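Local coordinates for DUF1987 domain-containing protein (PDB 6K4F), which probably acts as a phosphorylation-controlled regulatory protein of the SiaABC threonine phosphorylation pathway, which governs biofilm formation in response to carbon availability, at residues E39-V44 against M77-L82; D46-F51 against R57-D62. All coordinates share one frame; numbering follows the deposited sequence.

Contact 1: residues E39-V44 against M77-L82; sequences ELFGQV and MDILDL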
loop_
_atom_site.group_PDB
_atom_site.type_symbol
_atom_site.label_atom_id
_atom_site.label_comp_id
_atom_site.label_asym_id
_atom_site.label_seq_id
_atom_site.Cartn_x
_atom_site.Cartn_y
_atom_site.Cartn_z
ATOM N N GLU A 39 10.402 3.835 10.263
ATOM C CA GLU A 39 9.954 5.120 10.798
ATOM C C GLU A 39 8.850 5.706 9.928
ATOM O O GLU A 39 7.886 6.294 10.439
ATOM C CB GLU A 39 11.120 6.105 10.899
ATOM C CG GLU A 39 11.750 6.220 12.283
ATOM C CD GLU A 39 10.722 6.339 13.401
ATOM O OE1 GLU A 39 10.475 5.326 14.095
ATOM O OE2 GLU A 39 10.167 7.444 13.592
ATOM N N LEU A 40 8.963 5.533 8.610
ATOM C CA LEU A 40 7.965 6.075 7.694
ATOM C C LEU A 40 6.730 5.180 7.598
ATOM O O LEU A 40 5.600 5.676 7.645
ATOM C CB LEU A 40 8.594 6.281 6.319
ATOM C CG LEU A 40 7.647 6.849 5.265
ATOM C CD1 LEU A 40 7.497 8.342 5.491
ATOM C CD2 LEU A 40 8.166 6.540 3.863
ATOM N N PHE A 41 6.907 3.856 7.476
ATOM C CA PHE A 41 5.784 2.973 7.186
ATOM C C PHE A 41 5.150 2.342 8.411
ATOM O O PHE A 41 4.088 1.714 8.282
ATOM C CB PHE A 41 6.231 1.837 6.242
ATOM C CG PHE A 41 6.442 2.295 4.830
ATOM C CD1 PHE A 41 5.357 2.569 4.007
ATOM C CD2 PHE A 41 7.727 2.483 4.338
ATOM C CE1 PHE A 41 5.557 3.014 2.699
ATOM C CE2 PHE A 41 7.940 2.924 3.043
ATOM C CZ PHE A 41 6.860 3.195 2.218
ATOM N N GLY A 42 5.799 2.418 9.573
ATOM C CA GLY A 42 5.218 1.809 10.754
ATOM C C GLY A 42 3.836 2.358 11.037
ATOM O O GLY A 42 2.902 1.606 11.322
ATOM N N GLN A 43 3.684 3.675 10.908
ATOM C CA GLN A 43 2.388 4.311 11.120
ATOM C C GLN A 43 1.379 3.921 10.043
ATOM O O GLN A 43 0.167 3.965 10.297
ATOM C CB GLN A 43 2.564 5.826 11.159
ATOM C CG GLN A 43 3.056 6.396 9.838
ATOM C CD GLN A 43 3.719 7.748 9.954
ATOM O OE1 GLN A 43 3.302 8.611 10.760
ATOM N NE2 GLN A 43 4.751 7.969 9.123
ATOM N N VAL A 44 1.850 3.565 8.840
ATOM C CA VAL A 44 0.941 3.124 7.779
ATOM C C VAL A 44 0.415 1.733 8.084
ATOM O O VAL A 44 -0.784 1.453 7.960
ATOM C CB VAL A 44 1.649 3.160 6.413
ATOM C CG1 VAL A 44 0.665 2.748 5.278
ATOM C CG2 VAL A 44 2.268 4.529 6.177
ATOM N N MET A 77 5.567 -5.347 1.571
ATOM C CA MET A 77 5.190 -6.747 1.744
ATOM C C MET A 77 4.451 -6.956 3.062
ATOM O O MET A 77 3.497 -7.744 3.131
ATOM C CB MET A 77 6.430 -7.633 1.670
ATOM C CG MET A 77 6.143 -9.109 1.817
ATOM S SD MET A 77 5.538 -9.781 0.259
ATOM C CE MET A 77 7.020 -9.565 -0.707
ATOM N N ASP A 78 4.862 -6.229 4.113
ATOM C CA ASP A 78 4.186 -6.317 5.402
ATOM C C ASP A 78 2.751 -5.822 5.301
ATOM O O ASP A 78 1.831 -6.447 5.839
ATOM C CB ASP A 78 4.947 -5.511 6.464
ATOM C CG ASP A 78 6.276 -6.167 6.885
ATOM O OD1 ASP A 78 6.487 -7.363 6.602
ATOM O OD2 ASP A 78 7.100 -5.473 7.521
ATOM N N ILE A 79 2.542 -4.700 4.612
ATOM C CA ILE A 79 1.187 -4.207 4.372
ATOM C C ILE A 79 0.379 -5.223 3.569
ATOM O O ILE A 79 -0.757 -5.563 3.921
ATOM C CB ILE A 79 1.246 -2.844 3.664
ATOM C CG1 ILE A 79 1.827 -1.778 4.614
ATOM C CG2 ILE A 79 -0.137 -2.448 3.161
ATOM C CD1 ILE A 79 2.175 -0.466 3.914
ATOM N N LEU A 80 0.950 -5.719 2.477
ATOM C CA LEU A 80 0.241 -6.699 1.655
ATOM C C LEU A 80 -0.081 -7.959 2.448
ATOM O O LEU A 80 -1.158 -8.545 2.288
ATOM C CB LEU A 80 1.071 -7.038 0.418
ATOM C CG LEU A 80 1.273 -5.873 -0.559
ATOM C CD1 LEU A 80 2.066 -6.304 -1.795
ATOM C CD2 LEU A 80 -0.066 -5.265 -0.955
ATOM N N ASP A 81 0.837 -8.388 3.323
ATOM C CA ASP A 81 0.563 -9.570 4.133
ATOM C C ASP A 81 -0.569 -9.316 5.122
ATOM O O ASP A 81 -1.374 -10.222 5.385
ATOM C CB ASP A 81 1.838 -10.038 4.847
ATOM C CG ASP A 81 2.768 -10.870 3.935
ATOM O OD1 ASP A 81 2.270 -11.572 3.030
ATOM O OD2 ASP A 81 4.005 -10.837 4.135
ATOM N N LEU A 82 -0.668 -8.092 5.657
ATOM C CA LEU A 82 -1.823 -7.729 6.477
ATOM C C LEU A 82 -3.115 -7.811 5.667
ATOM O O LEU A 82 -4.126 -8.349 6.135
ATOM C CB LEU A 82 -1.644 -6.323 7.054
ATOM C CG LEU A 82 -1.217 -6.206 8.519
ATOM C CD1 LEU A 82 -2.371 -6.588 9.429
ATOM C CD2 LEU A 82 0.002 -7.069 8.812
#
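Ile-79 reaches from one helix to Val-44 and Phe-41 on another, and everything that touches between residues 39-44 and 77-82 passes through its terminal methyl, CD1. Two apolar contacts result. CD1 of Ile-79 lies 3.8 Å from CG1 of Val-44, the valine branch set anti to the backbone N (chi1 -178°), and the two aliphatic side chains meet at a slant. CD1 of Ile-79 also stands 4.4 Å from CD1 of Phe-41, a looser approach in which the methyl comes at the ring obliquely. The reach of Ile-79 follows from its extended outer torsion, chi2 169°, which carries CD1 well clear of its own helix. It spans a gap in which the nearest CA atoms, of Val-44 and Ile-79, are 8.1 Å apart.

No hydrogen bond crosses between the two segments. The side-chain hydrogen bond here lies within residues 39-44: NE2 of Gln-43 folds back to donate to O of Leu-40 at 2.9 Å, nearly straight at 168° at the hydrogen. The helix kinks here, the N of Gln-43 and of Val-44 having no bond to the turn before. O of Leu-40, which the N of Val-44 would regularly take, is met by the Gln-43 amide.

Around this point Ile-79 also touches Ile-45, Asp-78 lies against Tyr-38 and Ile-45, and Val-44 packs on Leu-6 of strand 6-8. Between residues 39-44 and 77-82 the helices meet through buried hydrocarbon. With about 97 Å² buried and no directional bond across, the contact rests on fit and on exclusion of water.

Contact 2: residues D46-F51 against R57-D62; sequences DWVERF and RPLELD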
loop_
_atom_site.group_PDB
_atom_site.type_symbol
_atom_site.label_atom_id
_atom_site.label_comp_id
_atom_site.label_asym_id
_atom_site.label_seq_id
_atom_site.Cartn_x
_atom_site.Cartn_y
_atom_site.Cartn_z
ATOM N N ASP A 46 0.198 0.501 11.013
ATOM C CA ASP A 46 -0.703 0.715 12.138
ATOM C C ASP A 46 -2.072 1.183 11.667
ATOM O O ASP A 46 -3.101 0.682 12.126
ATOM C CB ASP A 46 -0.074 1.733 13.097
ATOM C CG ASP A 46 -0.744 1.760 14.455
ATOM O OD1 ASP A 46 -1.800 2.419 14.592
ATOM O OD2 ASP A 46 -0.202 1.133 15.392
ATOM N N TRP A 47 -2.105 2.156 10.749
ATOM C CA TRP A 47 -3.382 2.669 10.262
ATOM C C TRP A 47 -4.190 1.566 9.585
ATOM O O TRP A 47 -5.404 1.447 9.795
ATOM C CB TRP A 47 -3.130 3.841 9.307
ATOM C CG TRP A 47 -4.364 4.592 8.875
ATOM C CD1 TRP A 47 -4.909 5.682 9.475
ATOM C CD2 TRP A 47 -5.185 4.307 7.735
ATOM N NE1 TRP A 47 -6.026 6.098 8.787
ATOM C CE2 TRP A 47 -6.211 5.277 7.707
ATOM C CE3 TRP A 47 -5.147 3.334 6.731
ATOM C CZ2 TRP A 47 -7.207 5.288 6.724
ATOM C CZ3 TRP A 47 -6.131 3.347 5.752
ATOM C CH2 TRP A 47 -7.143 4.321 5.748
ATOM N N VAL A 48 -3.526 0.729 8.797
ATOM C CA VAL A 48 -4.232 -0.365 8.135
ATOM C C VAL A 48 -4.777 -1.337 9.169
ATOM O O VAL A 48 -5.937 -1.764 9.093
ATOM C CB VAL A 48 -3.304 -1.064 7.129
ATOM C CG1 VAL A 48 -3.976 -2.346 6.578
ATOM C CG2 VAL A 48 -2.947 -0.111 6.002
ATOM N N GLU A 49 -3.948 -1.690 10.161
ATOM C CA GLU A 49 -4.388 -2.570 11.244
ATOM C C GLU A 49 -5.641 -2.026 11.913
ATOM O O GLU A 49 -6.619 -2.754 12.118
ATOM C CB GLU A 49 -3.276 -2.726 12.283
ATOM C CG GLU A 49 -2.248 -3.797 12.005
ATOM C CD GLU A 49 -1.076 -3.731 12.981
ATOM O OE1 GLU A 49 -0.081 -4.457 12.774
ATOM O OE2 GLU A 49 -1.148 -2.943 13.952
ATOM N N ARG A 50 -5.622 -0.738 12.273
ATOM C CA ARG A 50 -6.767 -0.139 12.949
ATOM C C ARG A 50 -7.989 -0.100 12.042
ATOM O O ARG A 50 -9.109 -0.360 12.497
ATOM C CB ARG A 50 -6.408 1.261 13.456
ATOM C CG ARG A 50 -5.316 1.261 14.536
ATOM C CD ARG A 50 -5.084 2.638 15.146
ATOM N NE ARG A 50 -4.236 3.492 14.316
ATOM C CZ ARG A 50 -4.703 4.529 13.645
ATOM N NH1 ARG A 50 -5.996 4.816 13.719
ATOM N NH2 ARG A 50 -3.897 5.266 12.904
ATOM N N PHE A 51 -7.798 0.195 10.753
ATOM C CA PHE A 51 -8.932 0.225 9.838
ATOM C C PHE A 51 -9.597 -1.142 9.751
ATOM O O PHE A 51 -10.830 -1.243 9.695
ATOM C CB PHE A 51 -8.486 0.686 8.451
ATOM C CG PHE A 51 -9.613 0.786 7.459
ATOM C CD1 PHE A 51 -10.313 1.973 7.310
ATOM C CD2 PHE A 51 -9.986 -0.314 6.692
ATOM C CE1 PHE A 51 -11.362 2.073 6.410
ATOM C CE2 PHE A 51 -11.033 -0.225 5.790
ATOM C CZ PHE A 51 -11.724 0.966 5.649
ATOM N N ARG A 57 -15.716 -2.514 6.580
ATOM C CA ARG A 57 -15.812 -1.892 5.272
ATOM C C ARG A 57 -14.644 -2.318 4.380
ATOM O O ARG A 57 -13.598 -2.751 4.871
ATOM C CB ARG A 57 -15.850 -0.372 5.414
ATOM C CG ARG A 57 -17.198 0.159 5.875
ATOM C CD ARG A 57 -17.203 1.674 5.989
ATOM N NE ARG A 57 -16.210 2.157 6.946
ATOM C CZ ARG A 57 -15.186 2.936 6.623
ATOM N NH1 ARG A 57 -15.024 3.319 5.364
ATOM N NH2 ARG A 57 -14.326 3.332 7.551
ATOM N N PRO A 58 -14.806 -2.223 3.062
ATOM C CA PRO A 58 -13.711 -2.609 2.163
ATOM C C PRO A 58 -12.561 -1.613 2.213
ATOM O O PRO A 58 -12.745 -0.420 2.472
ATOM C CB PRO A 58 -14.373 -2.623 0.781
ATOM C CG PRO A 58 -15.851 -2.686 1.058
ATOM C CD PRO A 58 -16.041 -1.925 2.317
ATOM N N LEU A 59 -11.357 -2.126 1.974
ATOM C CA LEU A 59 -10.155 -1.304 1.870
ATOM C C LEU A 59 -9.573 -1.448 0.470
ATOM O O LEU A 59 -9.420 -2.570 -0.037
ATOM C CB LEU A 59 -9.120 -1.705 2.927
ATOM C CG LEU A 59 -7.825 -0.873 2.959
ATOM C CD1 LEU A 59 -8.117 0.617 3.147
ATOM C CD2 LEU A 59 -6.864 -1.371 4.042
ATOM N N GLU A 60 -9.279 -0.320 -0.166
ATOM C CA GLU A 60 -8.705 -0.282 -1.506
ATOM C C GLU A 60 -7.352 0.405 -1.450
ATOM O O GLU A 60 -7.230 1.473 -0.842
ATOM C CB GLU A 60 -9.605 0.487 -2.475
ATOM C CG GLU A 60 -10.783 -0.273 -3.018
ATOM C CD GLU A 60 -11.066 0.105 -4.458
ATOM O OE1 GLU A 60 -11.135 1.317 -4.749
ATOM O OE2 GLU A 60 -11.202 -0.805 -5.301
ATOM N N LEU A 61 -6.339 -0.189 -2.083
ATOM C CA LEU A 61 -5.033 0.457 -2.213
ATOM C C LEU A 61 -4.864 0.976 -3.635
ATOM O O LEU A 61 -5.088 0.233 -4.599
ATOM C CB LEU A 61 -3.888 -0.508 -1.866
ATOM C CG LEU A 61 -3.357 -0.381 -0.436
ATOM C CD1 LEU A 61 -4.422 -0.858 0.514
ATOM C CD2 LEU A 61 -2.082 -1.194 -0.272
ATOM N N ASP A 62 -4.455 2.240 -3.767
ATOM C CA ASP A 62 -4.155 2.830 -5.076
ATOM C C ASP A 62 -2.718 3.337 -5.071
ATOM O O ASP A 62 -2.412 4.366 -4.456
ATOM C CB ASP A 62 -5.122 3.952 -5.422
ATOM C CG ASP A 62 -5.091 4.297 -6.896
ATOM O OD1 ASP A 62 -5.765 3.601 -7.686
ATOM O OD2 ASP A 62 -4.372 5.249 -7.268
#
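Helix 46-51 and strand 59-62 run nearly antiparallel, at 154°, with axes 11.1 Å apart at closest approach, and their nearest CA atoms, those of Phe-51 and Leu-59, are separated by 8.2 Å. Leu-59 and the Phe-51 ring fill most of the space between them. CD1 of Leu-59 sits over one face of the Phe-51 ring, 4.3 Å from the centroid and displaced toward the rim, a CH-pi contact; CB of Leu-59 lies 3.7 Å from CE2 of Phe-51. CD2 of Leu-59 turns to CG1 of Val-48 at 4.0 Å, and CD1 also meets the edge of the Trp-47 indole.

The far end of the Phe-51 ring reaches the loop before the strand because CG is anti to the backbone N (chi1 -178°). There CZ of Phe-51 comes within 3.6 Å of O of Pro-58, which lies at the ring edge. Arg-57 bends at chi3 and brings NH2 to 3.4 Å from CE1 of Phe-51; CZ of the ring stands over one guanidinium face, toward its rim, with the planes 75° apart. NH2 of Arg-57 also makes a hydrogen bond to O of Trp-21, which helps hold the guanidinium.

Trp-21 adds edge-to-face contacts with Phe-51 and Trp-47, while Leu-83 of helix 70-88 touches Val-48 and Leu-59. Helix 37-53 connects the adjacent parallel strands 25-29 and 59-68, a beta-alpha-beta crossover, and packs on strand 59-68 beside helix 70-88; strand 93-99 flanks that strand's other edge.

From the N terminus, the chain passes through the first strands and enters helix 37-53, which supplies the first half of both contacts. Contact 2 closes the shorter loop: after the helix ends, a brief turn brings the chain back as strand 59-68, packed against the helix it has just left. The chain then runs on into helix 70-88, and contact 1 closes the longer loop by setting that helix beside helix 37-53, with contact 2 wholly within its span. Their centres are 11 Å apart, and they touch where Ile-79 packs on Leu-61 and Leu-82 on Glu-49. Together they tie two neighbouring helices to a central strand of the mixed sheet.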